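Local coordinates for cytidylate kinase-like family protein (Eubacterium ventriosum, PDB 3FDI), which is of unknown function but belongs to the cytidylate kinase-like family of P-loop proteins, and so may transfer a phosphate group from ATP to a nucleotide, at residues Q6-I11 and E110-N115; E55-K60 and A94-E99; N88-K93 and F101-R106. All coordinates share one frame; numbering follows the deposited sequence.

Interaction 1. Residues Q6-I11 and E110-N115; sequences QIIIAI and EILSDN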
loop_
_atom_site.group_PDB
_atom_site.type_symbol
_atom_site.label_atom_id
_atom_site.label_comp_id
_atom_site.label_asym_id
_atom_site.label_seq_id
_atom_site.Cartn_x
_atom_site.Cartn_y
_atom_site.Cartn_z
ATOM N N GLN B 6 -19.716 23.332 -16.852
ATOM C CA GLN B 6 -20.608 22.416 -17.622
ATOM C C GLN B 6 -19.958 21.077 -17.901
ATOM O O GLN B 6 -20.495 20.102 -17.479
ATOM C CB GLN B 6 -21.159 22.988 -18.943
ATOM C CG GLN B 6 -21.909 21.922 -19.788
ATOM C CD GLN B 6 -23.020 22.502 -20.678
ATOM O OE1 GLN B 6 -23.043 23.696 -21.005
ATOM N NE2 GLN B 6 -23.955 21.641 -21.066
ATOM N N ILE B 7 -18.836 21.028 -18.624
ATOM C CA ILE B 7 -17.978 19.822 -18.621
ATOM C C ILE B 7 -16.550 20.079 -18.146
ATOM O O ILE B 7 -15.842 20.971 -18.655
ATOM C CB ILE B 7 -17.872 19.108 -19.988
ATOM C CG1 ILE B 7 -19.208 19.147 -20.753
ATOM C CG2 ILE B 7 -17.477 17.655 -19.781
ATOM C CD1 ILE B 7 -19.469 17.901 -21.677
ATOM N N ILE B 8 -16.132 19.288 -17.162
ATOM C CA ILE B 8 -14.746 19.286 -16.685
ATOM C C ILE B 8 -14.202 17.842 -16.757
ATOM O O ILE B 8 -14.830 16.939 -16.240
ATOM C CB ILE B 8 -14.641 19.851 -15.257
ATOM C CG1 ILE B 8 -15.393 21.185 -15.151
ATOM C CG2 ILE B 8 -13.226 20.072 -14.890
ATOM C CD1 ILE B 8 -15.559 21.701 -13.777
ATOM N N ILE B 9 -13.057 17.635 -17.420
ATOM C CA ILE B 9 -12.460 16.322 -17.533
ATOM C C ILE B 9 -11.113 16.324 -16.866
ATOM O O ILE B 9 -10.260 17.115 -17.241
ATOM C CB ILE B 9 -12.282 15.925 -18.961
ATOM C CG1 ILE B 9 -13.649 15.975 -19.693
ATOM C CG2 ILE B 9 -11.600 14.535 -19.032
ATOM C CD1 ILE B 9 -13.536 15.796 -21.251
ATOM N N ALA B 10 -10.944 15.471 -15.852
ATOM C CA ALA B 10 -9.732 15.403 -15.024
ATOM C C ALA B 10 -9.023 14.120 -15.433
ATOM O O ALA B 10 -9.594 13.022 -15.344
ATOM C CB ALA B 10 -10.068 15.383 -13.564
ATOM N N ILE B 11 -7.815 14.246 -15.941
ATOM C CA ILE B 11 -7.101 13.120 -16.501
ATOM C C ILE B 11 -5.894 12.889 -15.682
ATOM O O ILE B 11 -5.107 13.830 -15.458
ATOM C CB ILE B 11 -6.667 13.406 -17.934
ATOM C CG1 ILE B 11 -7.845 13.244 -18.882
ATOM C CG2 ILE B 11 -5.563 12.414 -18.384
ATOM C CD1 ILE B 11 -7.624 13.905 -20.121
ATOM N N GLU B 110 -9.649 15.089 -7.189
ATOM C CA GLU B 110 -9.885 15.296 -5.760
ATOM C C GLU B 110 -10.431 16.686 -5.469
ATOM O O GLU B 110 -11.441 16.813 -4.740
ATOM C CB GLU B 110 -8.629 15.048 -4.946
ATOM C CG GLU B 110 -8.777 15.221 -3.453
ATOM C CD GLU B 110 -9.769 14.240 -2.780
ATOM O OE1 GLU B 110 -10.070 13.152 -3.346
ATOM O OE2 GLU B 110 -10.248 14.579 -1.667
ATOM N N ILE B 111 -9.762 17.714 -6.013
ATOM C CA ILE B 111 -10.205 19.113 -5.878
ATOM C C ILE B 111 -11.682 19.368 -6.324
ATOM O O ILE B 111 -12.404 20.146 -5.677
ATOM C CB ILE B 111 -9.323 20.055 -6.696
ATOM C CG1 ILE B 111 -7.902 20.075 -6.131
ATOM C CG2 ILE B 111 -9.913 21.488 -6.742
ATOM C CD1 ILE B 111 -7.016 20.913 -6.963
ATOM N N LEU B 112 -12.101 18.701 -7.398
ATOM C CA LEU B 112 -13.380 18.922 -8.013
ATOM C C LEU B 112 -14.354 17.793 -7.734
ATOM O O LEU B 112 -15.330 17.591 -8.461
ATOM C CB LEU B 112 -13.165 19.098 -9.501
ATOM C CG LEU B 112 -12.349 20.326 -9.898
ATOM C CD1 LEU B 112 -12.168 20.361 -11.380
ATOM C CD2 LEU B 112 -12.980 21.657 -9.349
ATOM N N SER B 113 -14.027 17.025 -6.707
ATOM C CA SER B 113 -14.931 16.086 -6.051
ATOM C C SER B 113 -16.409 16.484 -5.985
ATOM O O SER B 113 -17.288 15.751 -6.376
ATOM C CB SER B 113 -14.492 15.934 -4.597
ATOM O OG SER B 113 -13.575 14.901 -4.495
ATOM N N ASP B 114 -16.694 17.629 -5.426
ATOM C CA ASP B 114 -18.100 17.968 -5.213
ATOM C C ASP B 114 -18.765 18.533 -6.479
ATOM O O ASP B 114 -19.955 18.847 -6.440
ATOM C CB ASP B 114 -18.249 18.960 -4.069
ATOM C CG ASP B 114 -17.400 20.165 -4.257
ATOM O OD1 ASP B 114 -16.223 19.971 -4.635
ATOM O OD2 ASP B 114 -17.883 21.302 -4.018
ATOM N N ASN B 115 -18.034 18.671 -7.585
ATOM C CA ASN B 115 -18.627 19.252 -8.759
ATOM C C ASN B 115 -19.167 18.125 -9.595
ATOM O O ASN B 115 -18.401 17.358 -10.125
ATOM C CB ASN B 115 -17.631 20.076 -9.536
ATOM C CG ASN B 115 -18.290 20.948 -10.560
ATOM O OD1 ASN B 115 -19.091 20.477 -11.369
ATOM N ND2 ASN B 115 -17.947 22.232 -10.556
#
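Ile8 meets Leu112 and Asn115 with its two branches, one for each partner. Its CG2 methyl lies 3.7 Å from Leu112 CD1, which is plain apolar contact. CG1 of Ile8 lies beside the backbone N (chi1 -49°), which leaves CG2 anti to that N. The longer branch runs out extended, with chi2 at 170°. It brings Ile8 CD1 to 4.0 Å from Asn115 ND2, a touch without a hydrogen bond. The Ile8 side chain crosses both partners at about a right angle.

The amide of Asn115 is occupied elsewhere. Its ND2 donates to Asn95 OD1 at the end of helix 81-95, and its OD1 accepts from Asn117 N. These two bonds fix the amide plane and leave ND2 only brushing the isoleucine methyl.

Leu112 is placed by the end of helix 108-111, where it is the first residue to leave helical geometry. A type I turn from Leu112 to Asn115 follows, with Asn115 N bonded to Leu112 O at 3.0 Å. Just ahead of it, Glu110 O takes two donors on the same face of its plane: Ser113 OG at 2.9 Å and Ser113 N at 3.3 Å. The turn thereby presents Leu112 and Asn115 to strand 8-13, the middle strand of the parallel sheet. In P-loop kinases the phosphate-binding loop follows this strand.

The contact is buried and mainly apolar. Packing alone joins residues 110-115 to Ile8, whose backbone bonds to the following chain start at Asn117, while the amide of Asn115 has both ends hydrogen-bonded outside the pair.

Interaction 2. Residues E55-K60 and A94-E99; sequences ERFDEK and ANEEKE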
loop_
_atom_site.group_PDB
_atom_site.type_symbol
_atom_site.label_atom_id
_atom_site.label_comp_id
_atom_site.label_asym_id
_atom_site.label_seq_id
_atom_site.Cartn_x
_atom_site.Cartn_y
_atom_site.Cartn_z
ATOM N N GLU B 55 -9.962 30.156 2.576
ATOM C CA GLU B 55 -9.828 28.841 2.054
ATOM C C GLU B 55 -9.868 27.818 3.178
ATOM O O GLU B 55 -8.912 27.549 3.904
ATOM C CB GLU B 55 -8.626 28.791 1.134
ATOM C CG GLU B 55 -8.955 29.570 -0.140
ATOM C CD GLU B 55 -7.886 29.542 -1.204
ATOM O OE1 GLU B 55 -7.009 28.650 -1.188
ATOM O OE2 GLU B 55 -7.936 30.428 -2.084
ATOM N N ARG B 56 -11.091 27.370 3.378
ATOM C CA ARG B 56 -11.405 26.132 4.038
ATOM C C ARG B 56 -12.803 25.826 3.481
ATOM O O ARG B 56 -13.841 26.031 4.143
ATOM C CB ARG B 56 -11.375 26.262 5.562
ATOM C CG ARG B 56 -11.945 25.039 6.281
ATOM C CD ARG B 56 -11.386 24.837 7.697
ATOM N NE ARG B 56 -11.166 26.098 8.412
ATOM C CZ ARG B 56 -12.100 26.806 9.058
ATOM N NH1 ARG B 56 -13.370 26.397 9.077
ATOM N NH2 ARG B 56 -11.761 27.948 9.673
ATOM N N PHE B 57 -12.789 25.404 2.214
ATOM C CA PHE B 57 -13.968 24.908 1.522
ATOM C C PHE B 57 -14.103 23.407 1.833
ATOM O O PHE B 57 -14.794 22.664 1.116
ATOM C CB PHE B 57 -13.834 25.128 0.001
ATOM C CG PHE B 57 -13.828 26.576 -0.415
ATOM C CD1 PHE B 57 -14.917 27.129 -1.099
ATOM C CD2 PHE B 57 -12.737 27.393 -0.133
ATOM C CE1 PHE B 57 -14.917 28.486 -1.486
ATOM C CE2 PHE B 57 -12.728 28.747 -0.513
ATOM C CZ PHE B 57 -13.813 29.287 -1.196
ATOM N N ASP B 58 -13.415 22.985 2.903
ATOM C CA ASP B 58 -13.281 21.574 3.300
ATOM C C ASP B 58 -12.841 20.630 2.165
ATOM O O ASP B 58 -13.173 19.431 2.145
ATOM C CB ASP B 58 -14.551 21.111 3.995
ATOM C CG ASP B 58 -14.831 21.916 5.247
ATOM O OD1 ASP B 58 -13.893 22.601 5.744
ATOM O OD2 ASP B 58 -15.991 21.880 5.722
ATOM N N GLU B 59 -12.074 21.198 1.235
ATOM C CA GLU B 59 -11.429 20.446 0.182
ATOM C C GLU B 59 -10.095 19.923 0.760
ATOM O O GLU B 59 -9.207 20.709 1.165
ATOM C CB GLU B 59 -11.264 21.331 -1.061
ATOM C CG GLU B 59 -12.649 21.634 -1.711
ATOM C CD GLU B 59 -12.625 22.708 -2.799
ATOM O OE1 GLU B 59 -11.624 22.784 -3.545
ATOM O OE2 GLU B 59 -13.636 23.458 -2.910
ATOM N N LYS B 60 -10.001 18.592 0.833
ATOM C CA LYS B 60 -8.923 17.874 1.556
ATOM C C LYS B 60 -7.475 18.314 1.214
ATOM O O LYS B 60 -6.662 18.494 2.113
ATOM C CB LYS B 60 -9.096 16.332 1.382
ATOM C CG LYS B 60 -10.416 15.754 2.023
ATOM C CD LYS B 60 -10.375 14.208 2.204
ATOM C CE LYS B 60 -11.229 13.715 3.436
ATOM N NZ LYS B 60 -12.718 13.834 3.300
ATOM N N ALA B 94 -13.542 26.003 -12.068
ATOM C CA ALA B 94 -14.662 25.064 -12.069
ATOM C C ALA B 94 -15.955 25.585 -11.437
ATOM O O ALA B 94 -17.027 25.368 -11.994
ATOM C CB ALA B 94 -14.281 23.754 -11.399
ATOM N N ASN B 95 -15.856 26.225 -10.276
ATOM C CA ASN B 95 -17.012 26.356 -9.371
ATOM C C ASN B 95 -17.601 27.725 -9.315
ATOM O O ASN B 95 -18.784 27.875 -9.049
ATOM C CB ASN B 95 -16.668 25.964 -7.941
ATOM C CG ASN B 95 -16.361 24.510 -7.814
ATOM O OD1 ASN B 95 -16.628 23.710 -8.732
ATOM N ND2 ASN B 95 -15.741 24.141 -6.698
ATOM N N GLU B 96 -16.764 28.721 -9.536
ATOM C CA GLU B 96 -17.203 30.090 -9.502
ATOM C C GLU B 96 -17.404 30.631 -10.925
ATOM O O GLU B 96 -18.415 31.249 -11.190
ATOM C CB GLU B 96 -16.210 30.933 -8.703
ATOM C CG GLU B 96 -16.033 30.442 -7.254
ATOM C CD GLU B 96 -15.065 31.295 -6.409
ATOM O OE1 GLU B 96 -14.466 32.286 -6.931
ATOM O OE2 GLU B 96 -14.897 30.946 -5.212
ATOM N N GLU B 97 -16.471 30.378 -11.840
ATOM C CA GLU B 97 -16.603 30.873 -13.212
ATOM C C GLU B 97 -17.373 29.917 -14.081
ATOM O O GLU B 97 -17.761 30.276 -15.191
ATOM C CB GLU B 97 -15.232 31.102 -13.853
ATOM C CG GLU B 97 -14.422 32.218 -13.226
ATOM C CD GLU B 97 -13.065 32.395 -13.894
ATOM O OE1 GLU B 97 -12.103 32.746 -13.186
ATOM O OE2 GLU B 97 -12.948 32.177 -15.119
ATOM N N LYS B 98 -17.541 28.688 -13.595
ATOM C CA LYS B 98 -18.290 27.644 -14.293
ATOM C C LYS B 98 -17.764 27.358 -15.705
ATOM O O LYS B 98 -18.520 27.017 -16.631
ATOM C CB LYS B 98 -19.770 27.988 -14.335
ATOM C CG LYS B 98 -20.464 27.909 -12.991
ATOM C CD LYS B 98 -20.674 26.460 -12.540
ATOM C CE LYS B 98 -21.709 26.415 -11.424
ATOM N NZ LYS B 98 -22.083 25.054 -10.992
ATOM N N GLU B 99 -16.452 27.419 -15.837
ATOM C CA GLU B 99 -15.811 27.136 -17.101
ATOM C C GLU B 99 -15.712 25.631 -17.359
ATOM O O GLU B 99 -15.614 24.822 -16.419
ATOM C CB GLU B 99 -14.419 27.752 -17.093
ATOM C CG GLU B 99 -13.691 27.588 -18.397
ATOM C CD GLU B 99 -12.334 28.254 -18.433
ATOM O OE1 GLU B 99 -11.746 28.521 -17.354
ATOM O OE2 GLU B 99 -11.856 28.506 -19.562
#
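Phe57 and Asn95 have the closest CA atoms of the two segments, yet these stand 11.4 Å apart, so the backbones do not touch and only side chains bridge the gap. Both segments turn here. Residues 55-60 form a loop that ends with Glu59 at the N-cap position of helix 60-66. Residues 94-99 carry the chain out of helix 81-95.

Two loose contacts cross between them. Phe57 CE1 lies 4.5 Å from Glu96 OE2, and the carboxylate comes to the ring obliquely. Glu59 OE2 lies 4.4 Å from Asn95 ND2, too far for a hydrogen bond. Glu59 reaches this place with an extended chain (chi2 169°).

The polar ends have stronger partners elsewhere. Glu96 OE2 forms a salt bridge with Arg91 NH1, and Arg91 also makes a cation-pi contact with Phe57. Arg91 therefore mediates between ring and carboxylate, and Glu59 packs on it as well. Its positive charge probably offsets the two acidic groups nearby. Asn95 OD1 accepts from Asn115 ND2, which holds one end of the amide, while Asn95 ND2 faces Glu59 from beyond bonding distance. Phe57, Asn95 and Glu96 also touch a neighbouring molecule in the crystal, so their exact poses may owe something to the lattice.

The contact is a small one at the surface. The loop 55-60 runs along helix 81-95, with Glu55 on Ile84 and Glu59 on Arg91. Glu59 also leans on Ile111 of helix 108-111, and Glu55 on helix 60-66. Residues 94-99 lead from helix 81-95 to strand 101-104.

Interaction 3. Residues N88-K93 and F101-R106; sequences NFIRKK and FVIVGR. With SO4 (sulfate ion), chain F.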
loop_
_atom_site.group_PDB
_atom_site.type_symbol
_atom_site.label_atom_id
_atom_site.label_comp_id
_atom_site.label_asym_id
_atom_site.label_seq_id
_atom_site.Cartn_x
_atom_site.Cartn_y
_atom_site.Cartn_z
ATOM N N ASN B 88 -6.522 26.301 -6.033
ATOM C CA ASN B 88 -7.506 27.336 -6.013
ATOM C C ASN B 88 -7.891 27.854 -7.415
ATOM O O ASN B 88 -9.089 28.109 -7.659
ATOM C CB ASN B 88 -7.068 28.438 -5.120
ATOM C CG ASN B 88 -8.210 29.312 -4.720
ATOM O OD1 ASN B 88 -9.341 28.828 -4.491
ATOM N ND2 ASN B 88 -7.955 30.617 -4.673
ATOM N N PHE B 89 -6.906 27.985 -8.327
ATOM C CA PHE B 89 -7.181 28.279 -9.746
ATOM C C PHE B 89 -8.195 27.316 -10.296
ATOM O O PHE B 89 -9.140 27.711 -10.937
ATOM C CB PHE B 89 -5.902 28.232 -10.607
ATOM C CG PHE B 89 -6.126 28.466 -12.094
ATOM C CD1 PHE B 89 -5.950 29.719 -12.650
ATOM C CD2 PHE B 89 -6.441 27.423 -12.927
ATOM C CE1 PHE B 89 -6.159 29.933 -14.031
ATOM C CE2 PHE B 89 -6.643 27.619 -14.280
ATOM C CZ PHE B 89 -6.515 28.860 -14.828
ATOM N N ILE B 90 -7.971 26.040 -10.058
ATOM C CA ILE B 90 -8.775 24.985 -10.603
ATOM C C ILE B 90 -10.167 25.010 -10.031
ATOM O O ILE B 90 -11.137 24.834 -10.757
ATOM C CB ILE B 90 -8.111 23.649 -10.312
ATOM C CG1 ILE B 90 -6.873 23.519 -11.212
ATOM C CG2 ILE B 90 -9.027 22.486 -10.597
ATOM C CD1 ILE B 90 -6.085 22.189 -11.021
ATOM N N ARG B 91 -10.237 25.239 -8.721
ATOM C CA ARG B 91 -11.486 25.290 -8.003
ATOM C C ARG B 91 -12.319 26.505 -8.460
ATOM O O ARG B 91 -13.504 26.380 -8.703
ATOM C CB ARG B 91 -11.190 25.345 -6.500
ATOM C CG ARG B 91 -12.415 25.284 -5.568
ATOM C CD ARG B 91 -12.131 25.882 -4.166
ATOM N NE ARG B 91 -11.767 27.293 -4.276
ATOM C CZ ARG B 91 -12.617 28.314 -4.374
ATOM N NH1 ARG B 91 -13.945 28.143 -4.356
ATOM N NH2 ARG B 91 -12.126 29.529 -4.531
ATOM N N LYS B 92 -11.695 27.667 -8.570
ATOM C CA LYS B 92 -12.390 28.874 -9.024
ATOM C C LYS B 92 -12.896 28.735 -10.445
ATOM O O LYS B 92 -14.033 29.081 -10.715
ATOM C CB LYS B 92 -11.496 30.119 -8.935
ATOM C CG LYS B 92 -11.385 30.693 -7.538
ATOM C CD LYS B 92 -10.523 31.983 -7.510
ATOM C CE LYS B 92 -10.373 32.549 -6.075
ATOM N NZ LYS B 92 -9.813 33.947 -5.997
ATOM N N LYS B 93 -12.042 28.263 -11.349
ATOM C CA LYS B 93 -12.449 28.096 -12.730
ATOM C C LYS B 93 -13.615 27.105 -12.809
ATOM O O LYS B 93 -14.581 27.344 -13.548
ATOM C CB LYS B 93 -11.291 27.649 -13.625
ATOM C CG LYS B 93 -10.216 28.700 -13.876
ATOM C CD LYS B 93 -10.762 29.941 -14.598
ATOM C CE LYS B 93 -9.670 30.650 -15.383
ATOM N NZ LYS B 93 -10.052 31.968 -15.974
ATOM N N PHE B 101 -13.341 22.688 -19.094
ATOM C CA PHE B 101 -11.930 22.453 -19.404
ATOM C C PHE B 101 -11.505 21.023 -19.141
ATOM O O PHE B 101 -12.222 20.247 -18.512
ATOM C CB PHE B 101 -10.973 23.431 -18.624
ATOM C CG PHE B 101 -11.117 23.376 -17.121
ATOM C CD1 PHE B 101 -10.327 22.520 -16.348
ATOM C CD2 PHE B 101 -12.050 24.171 -16.480
ATOM C CE1 PHE B 101 -10.459 22.469 -14.958
ATOM C CE2 PHE B 101 -12.211 24.126 -15.086
ATOM C CZ PHE B 101 -11.409 23.270 -14.323
ATOM N N VAL B 102 -10.324 20.714 -19.670
ATOM C CA VAL B 102 -9.614 19.484 -19.414
ATOM C C VAL B 102 -8.428 19.871 -18.541
ATOM O O VAL B 102 -7.750 20.878 -18.789
ATOM C CB VAL B 102 -9.096 18.831 -20.715
ATOM C CG1 VAL B 102 -8.313 17.585 -20.383
ATOM C CG2 VAL B 102 -10.255 18.510 -21.692
ATOM N N ILE B 103 -8.193 19.086 -17.500
ATOM C CA ILE B 103 -7.055 19.310 -16.644
ATOM C C ILE B 103 -6.334 17.970 -16.447
ATOM O O ILE B 103 -6.946 16.961 -16.119
ATOM C CB ILE B 103 -7.469 20.026 -15.312
ATOM C CG1 ILE B 103 -6.279 20.256 -14.367
ATOM C CG2 ILE B 103 -8.556 19.276 -14.595
ATOM C CD1 ILE B 103 -5.233 21.143 -14.884
ATOM N N VAL B 104 -5.040 17.978 -16.705
ATOM C CA VAL B 104 -4.211 16.809 -16.519
ATOM C C VAL B 104 -3.544 16.935 -15.163
ATOM O O VAL B 104 -2.954 17.980 -14.851
ATOM C CB VAL B 104 -3.134 16.748 -17.609
ATOM C CG1 VAL B 104 -2.140 15.631 -17.308
ATOM C CG2 VAL B 104 -3.798 16.555 -19.004
ATOM N N GLY B 105 -3.632 15.888 -14.356
ATOM C CA GLY B 105 -2.898 15.824 -13.130
ATOM C C GLY B 105 -3.408 16.833 -12.145
ATOM O O GLY B 105 -4.613 17.140 -12.141
ATOM N N ARG B 106 -2.493 17.323 -11.300
ATOM C CA ARG B 106 -2.766 18.402 -10.353
ATOM C C ARG B 106 -3.861 18.109 -9.316
ATOM O O ARG B 106 -4.511 19.024 -8.795
ATOM C CB ARG B 106 -3.094 19.691 -11.126
ATOM C CG ARG B 106 -1.977 20.161 -12.135
ATOM C CD ARG B 106 -0.765 20.777 -11.414
ATOM N NE ARG B 106 0.209 19.779 -11.058
ATOM C CZ ARG B 106 1.301 19.984 -10.321
ATOM N NH1 ARG B 106 1.584 21.190 -9.834
ATOM N NH2 ARG B 106 2.127 18.964 -10.075
HETATM S S SO4 F . 1.300 16.644 -12.786
HETATM O O1 SO4 F . 0.289 17.596 -12.351
HETATM O O2 SO4 F . 0.766 15.333 -12.401
HETATM O O3 SO4 F . 1.548 16.763 -14.212
HETATM O O4 SO4 F . 2.568 16.973 -12.088
#
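Ile90, Ile103 and Phe101 carry the apolar part of the contact. Ile90 CD1 sits 3.9 Å from Ile103 CG1 and also 3.9 Å from Arg106 CB, so one methyl meets both the strand and the turn after it. The side chain of Ile90 is extended, with chi2 at 180°, which carries this methyl forward. Leu40 and Leu112 pack on Ile90 as well. The Phe101 ring fits beside the helix: its CE2 lies 3.9 Å from Lys93 CB, and its CZ lies 3.9 Å from Ile90 O. Both approach the ring obliquely. Lys93 then bends away, and its NZ forms a salt bridge with Glu97.

Helix 81-95 runs nearly antiparallel to strand 101-104, at 159° between directions. It is the helix that leads into this strand, and so belongs to the connection between the parallel strands 34-35 and 101-104, in the layered alpha/beta manner of P-loop kinases.

Polar bonds form within the helix and after the strand. On the helix, Arg91 grips Asn88 OD1 side-on, with NE and NH2 each at 2.9 Å. The oxygen lies in the guanidinium plane.

Past the strand, Arg106 binds a sulfate. Its backbone N donates to sulfate O1, and so does its NE in the guanidinium plane, by a contact short enough to be of doubtful length. Arg106 NH2 reaches sulfate O4 at 2.9 Å. The chain is bent at chi2 and chi3, which folds the guanidinium back to the anion. Arg13 NH2 binds the sulfate too, while Gln86 OE1 accepts from Arg106 NH1. The ion probably came from the crystallisation liquor, but may mark a site for a substrate phosphate.

How the interactions relate
Interactions 1 and 3 are buried; interaction 2 is at the surface. Interactions 1 and 3 share the parallel sheet, since strands 8-13 and 101-104 are neighbours joined by backbone bonds such as Ile11 N to Ile103 O at 2.9 Å. Ile8 CG2 also touches Phe101 CE1, so their apolar clusters run together. Interactions 2 and 3 both use helix 81-95, at different points. Interaction 2 takes its C-terminal end, with a ring, an amide and two carboxylates in loose contact. Interaction 3 takes residues 88-93, with methyls and a ring against the sheet. Ala94 links interaction 2 to the core by packing on Ile8 and Leu112. Interaction 3 alone includes an anion site, just past the strand's C-terminal end.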